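Local coordinates for conserved hypothetical protein (Caulobacter vibrioides, PDB 1XFJ) that probably acts as a purine nucleoside phosphorylase of the YfiH/LACC1 family and may also deaminate adenosine, at residues S45-E48 against P49-E53. Numbering follows the deposited sequence.
Sequences SQDE and PADVE
V52 N reaches back to E48 O (3.1 Å, N-H...O 165°), the first i to i+4 bond of helix 49-62, and D51 N adds a weak, bent bond to the same carbonyl. Loop 45-48 continues without a break into the helix, with E48 at the N-cap position and P49, which has no N-H to offer, in the first turn. E48 CB packs against D51 OD2 at 3.7 Å. Bent at chi2 (-70°), the E48 side chain folds back over the helix start, where OE1 lies 3.8 Å from P49 CD and a water accepts from A50 N and donates to E48 OE1. D47 turns CG anti to its own N (chi1 -172°), placing OD2 3.9 Å from V52 CG2; OD1 accepts E48 N at 2.6 Å from above the carboxylate plane. D47 OD1 and D51 OD2, 4.5 Å apart, are bridged by a second water that donates to both, which probably eases the repulsion of like charges. S32 OG and N40 ND2 hydrogen-bond to D47 OD2, tying the helix start to earlier parts of the same loop. This is the N-terminal boundary of an α-helix, opened by proline after an N-cap residue whose backbone carbonyl takes the i+4 bond.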
loop_
_atom_site.group_PDB
_atom_site.type_symbol
_atom_site.label_atom_id
_atom_site.label_comp_id
_atom_site.label_asym_id
_atom_site.label_seq_id
_atom_site.Cartn_x
_atom_site.Cartn_y
_atom_site.Cartn_z
ATOM N N SER A 45 -3.876 0.905 -15.786
ATOM C CA SER A 45 -4.700 2.097 -15.974
ATOM C C SER A 45 -4.851 2.430 -17.454
ATOM O O SER A 45 -4.296 1.746 -18.313
ATOM C CB SER A 45 -4.083 3.292 -15.243
ATOM O OG SER A 45 -2.910 3.744 -15.897
ATOM N N GLN A 46 -5.600 3.489 -17.744
ATOM C CA GLN A 46 -5.832 3.911 -19.119
ATOM C C GLN A 46 -4.914 5.058 -19.541
ATOM O O GLN A 46 -5.144 5.721 -20.552
ATOM C CB GLN A 46 -7.307 4.289 -19.292
ATOM C CG GLN A 46 -8.230 3.070 -19.265
ATOM C CD GLN A 46 -9.700 3.425 -19.130
ATOM O OE1 GLN A 46 -10.170 3.783 -18.049
ATOM N NE2 GLN A 46 -10.433 3.331 -20.230
ATOM N N ASP A 47 -3.862 5.270 -18.756
ATOM C CA ASP A 47 -2.875 6.318 -19.022
ATOM C C ASP A 47 -1.968 5.826 -20.151
ATOM O O ASP A 47 -2.069 4.670 -20.567
ATOM C CB ASP A 47 -2.057 6.554 -17.745
ATOM C CG ASP A 47 -1.131 7.758 -17.836
ATOM O OD1 ASP A 47 -1.188 8.507 -18.831
ATOM O OD2 ASP A 47 -0.342 7.955 -16.887
ATOM N N GLU A 48 -1.101 6.703 -20.656
ATOM C CA GLU A 48 -0.157 6.326 -21.708
ATOM C C GLU A 48 0.837 5.346 -21.090
ATOM O O GLU A 48 1.525 5.680 -20.122
ATOM C CB GLU A 48 0.607 7.553 -22.217
ATOM C CG GLU A 48 -0.181 8.480 -23.124
ATOM C CD GLU A 48 -0.463 7.877 -24.488
ATOM O OE1 GLU A 48 0.192 6.873 -24.854
ATOM O OE2 GLU A 48 -1.335 8.420 -25.202
ATOM N N PRO A 49 0.936 4.128 -21.646
ATOM C CA PRO A 49 1.855 3.107 -21.132
ATOM C C PRO A 49 3.290 3.601 -20.988
ATOM O O PRO A 49 3.958 3.311 -19.996
ATOM C CB PRO A 49 1.736 1.986 -22.164
ATOM C CG PRO A 49 0.336 2.137 -22.661
ATOM C CD PRO A 49 0.219 3.631 -22.833
ATOM N N ALA A 50 3.760 4.351 -21.979
ATOM C CA ALA A 50 5.124 4.864 -21.950
ATOM C C ALA A 50 5.353 5.800 -20.771
ATOM O O ALA A 50 6.418 5.780 -20.156
ATOM C CB ALA A 50 5.441 5.582 -23.260
ATOM N N ASP A 51 4.362 6.632 -20.463
ATOM C CA ASP A 51 4.496 7.555 -19.342
ATOM C C ASP A 51 4.533 6.751 -18.041
ATOM O O ASP A 51 5.335 7.034 -17.150
ATOM C CB ASP A 51 3.335 8.567 -19.314
ATOM C CG ASP A 51 3.471 9.657 -20.378
ATOM O OD1 ASP A 51 4.580 9.835 -20.926
ATOM O OD2 ASP A 51 2.470 10.350 -20.660
ATOM N N VAL A 52 3.662 5.749 -17.938
ATOM C CA VAL A 52 3.619 4.904 -16.749
ATOM C C VAL A 52 4.987 4.267 -16.534
ATOM O O VAL A 52 5.489 4.215 -15.415
ATOM C CB VAL A 52 2.561 3.788 -16.885
ATOM C CG1 VAL A 52 2.674 2.819 -15.718
ATOM C CG2 VAL A 52 1.161 4.401 -16.932
ATOM N N GLU A 53 5.598 3.786 -17.611
ATOM C CA GLU A 53 6.915 3.176 -17.496
ATOM C C GLU A 53 7.966 4.187 -17.047
ATOM O O GLU A 53 8.872 3.851 -16.277
ATOM C CB GLU A 53 7.322 2.545 -18.827
ATOM C CG GLU A 53 6.528 1.289 -19.141
ATOM C CD GLU A 53 6.628 0.257 -18.028
ATOM O OE1 GLU A 53 7.755 -0.189 -17.728
ATOM O OE2 GLU A 53 5.580 -0.104 -17.448
HETATM O O HOH W 1 -0.050 10.751 -19.609
HETATM O O HOH W 2 2.548 5.598 -24.409
#